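Local structure of N-acetylmuramoyl-L-alanine amidase (Peptoclostridium difficile, 4RN7) at residues A[44-49]-A[177-182]. The protein probably cleaves the amide bond between N-acetylmuramic acid and L-alanine in peptidoglycan as a zinc-dependent amidase, this chain being its Amidase_3 domain. Numbering follows the deposited sequence. Where two conformers were deposited one is given.
Sequences SKQKDI and GVLSYL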
loop_
_atom_site.group_PDB
_atom_site.type_symbol
_atom_site.label_atom_id
_atom_site.label_comp_id
_atom_site.label_asym_id
_atom_site.label_seq_id
_atom_site.Cartn_x
_atom_site.Cartn_y
_atom_site.Cartn_z
ATOM N N SER A 44 6.545 -10.196 -8.493
ATOM C CA SER A 44 7.775 -10.600 -9.165
ATOM C C SER A 44 7.602 -11.895 -9.957
ATOM O O SER A 44 8.396 -12.181 -10.852
ATOM C CB SER A 44 8.921 -10.735 -8.164
ATOM O OG SER A 44 8.829 -11.959 -7.465
ATOM N N LYS A 45 6.556 -12.657 -9.648
ATOM C CA LYS A 45 6.283 -13.916 -10.348
ATOM C C LYS A 45 5.575 -13.688 -11.681
ATOM O O LYS A 45 5.563 -14.568 -12.548
ATOM C CB LYS A 45 5.447 -14.859 -9.472
ATOM C CG LYS A 45 6.142 -15.308 -8.187
ATOM C CD LYS A 45 5.335 -16.377 -7.455
ATOM N N GLN A 46 4.980 -12.509 -11.837
ATOM C CA GLN A 46 4.306 -12.151 -13.078
ATOM C C GLN A 46 5.331 -11.881 -14.174
ATOM O O GLN A 46 6.416 -11.363 -13.905
ATOM C CB GLN A 46 3.404 -10.936 -12.865
ATOM C CG GLN A 46 2.517 -11.043 -11.634
ATOM C CD GLN A 46 1.683 -12.313 -11.627
ATOM O OE1 GLN A 46 1.212 -12.765 -12.674
ATOM N NE2 GLN A 46 1.504 -12.899 -10.444
ATOM N N LYS A 47 4.986 -12.252 -15.404
ATOM C CA LYS A 47 5.928 -12.222 -16.521
ATOM C C LYS A 47 6.551 -10.851 -16.815
ATOM O O LYS A 47 7.772 -10.689 -16.749
ATOM C CB LYS A 47 5.267 -12.792 -17.784
ATOM C CG LYS A 47 3.800 -12.422 -17.948
ATOM N N ASP A 48 5.712 -9.872 -17.142
ATOM C CA ASP A 48 6.198 -8.561 -17.559
ATOM C C ASP A 48 6.360 -7.577 -16.401
ATOM O O ASP A 48 6.252 -6.365 -16.601
ATOM C CB ASP A 48 5.266 -7.957 -18.616
ATOM C CG ASP A 48 5.387 -8.639 -19.967
ATOM O OD1 ASP A 48 6.327 -9.445 -20.149
ATOM O OD2 ASP A 48 4.552 -8.354 -20.853
ATOM N N ILE A 49 6.638 -8.084 -15.200
ATOM C CA ILE A 49 6.721 -7.211 -14.022
ATOM C C ILE A 49 8.089 -7.210 -13.325
ATOM O O ILE A 49 8.644 -8.274 -13.033
ATOM C CB ILE A 49 5.660 -7.588 -12.972
ATOM C CG1 ILE A 49 4.264 -7.605 -13.598
ATOM C CG2 ILE A 49 5.693 -6.613 -11.800
ATOM C CD1 ILE A 49 3.709 -6.228 -13.881
ATOM N N GLY A 177 -5.476 -6.197 -8.639
ATOM C CA GLY A 177 -5.889 -4.836 -8.942
ATOM C C GLY A 177 -4.848 -4.105 -9.773
ATOM O O GLY A 177 -5.165 -3.431 -10.758
ATOM N N VAL A 178 -3.591 -4.236 -9.366
ATOM C CA VAL A 178 -2.491 -3.646 -10.118
ATOM C C VAL A 178 -2.413 -4.207 -11.537
ATOM O O VAL A 178 -2.281 -3.449 -12.499
ATOM C CB VAL A 178 -1.162 -3.877 -9.401
ATOM C CG1 VAL A 178 0.014 -3.409 -10.267
ATOM C CG2 VAL A 178 -1.168 -3.152 -8.077
ATOM N N LEU A 179 -2.499 -5.529 -11.666
ATOM C CA LEU A 179 -2.383 -6.173 -12.975
ATOM C C LEU A 179 -3.535 -5.762 -13.882
ATOM O O LEU A 179 -3.354 -5.570 -15.089
ATOM C CB LEU A 179 -2.351 -7.699 -12.832
ATOM C CG LEU A 179 -1.129 -8.336 -12.176
ATOM C CD1 LEU A 179 -1.299 -9.830 -12.054
ATOM C CD2 LEU A 179 0.107 -8.014 -12.989
ATOM N N SER A 180 -4.717 -5.638 -13.289
ATOM C CA SER A 180 -5.906 -5.209 -14.011
ATOM C C SER A 180 -5.767 -3.764 -14.489
ATOM O O SER A 180 -6.242 -3.412 -15.570
ATOM C CB SER A 180 -7.141 -5.365 -13.130
ATOM O OG SER A 180 -8.289 -4.871 -13.780
ATOM N N TYR A 181 -5.112 -2.929 -13.686
ATOM C CA TYR A 181 -4.833 -1.563 -14.106
ATOM C C TYR A 181 -3.826 -1.554 -15.257
ATOM O O TYR A 181 -4.076 -0.946 -16.300
ATOM C CB TYR A 181 -4.295 -0.720 -12.943
ATOM C CG TYR A 181 -3.897 0.677 -13.380
ATOM C CD1 TYR A 181 -4.860 1.658 -13.589
ATOM C CD2 TYR A 181 -2.565 1.009 -13.606
ATOM C CE1 TYR A 181 -4.508 2.933 -14.001
ATOM C CE2 TYR A 181 -2.204 2.286 -14.015
ATOM C CZ TYR A 181 -3.180 3.240 -14.214
ATOM O OH TYR A 181 -2.830 4.506 -14.622
ATOM N N LEU A 182 -2.697 -2.234 -15.051
ATOM C CA LEU A 182 -1.600 -2.307 -16.023
ATOM C C LEU A 182 -2.003 -2.951 -17.348
ATOM O O LEU A 182 -1.474 -2.599 -18.407
ATOM C CB LEU A 182 -0.433 -3.102 -15.443
ATOM C CG LEU A 182 0.359 -2.528 -14.272
ATOM C CD1 LEU A 182 1.313 -3.571 -13.734
ATOM C CD2 LEU A 182 1.123 -1.294 -14.696
#
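I49 turns CG1 anti to its own carbonyl carbon (chi1 -54°), and chi2 of -74° then swings CD1 out toward the helix, where it meets CD1 of L182 tip to tip at 3.6 Å. One turn back along the helix, CD2 of L179 lies between I49 CD1 and Q46 CG, 4.1 Å from each, the isoleucine and leucine side chains passing each other at a slant. CD1 of L179 turns instead to the glutamine amide and sits 3.9 Å from Q46 CD. Here the glutamine chain, bent at chi2 (-54°), crosses the leucine at about a right angle, and its CG, CD and OE1 lie against the leucine methyls. NE2 goes elsewhere: it hydrogen-bonds K42 O near the end of helix 28-44, which ties the amide back to its own side of the contact.

In the fold, this is where the link from helix 28-44 into edge strand 49-53 meets the C-terminal helix 164-185, two pieces far apart in sequence, on the mixed six-stranded sheet of the Amidase_3 zinc amidase domain; the contact lies away from the zinc site. A type I turn runs from Q46 to I49, and the side chains of its first and last residues both start toward the helix. The sheet packs against the same side chains: I49 also rests on Y4 and V6 of the neighbouring strand 4-10, and L182 on Y4 and on V77 of strand 77-84.

L182 is buried, whereas L179, Q46 and I49 keep some exposure. A glycerol, probably from the crystallisation liquor, comes within about 4 Å of the L179 side chain, and D48 N donates a hydrogen bond to a glycerol O3.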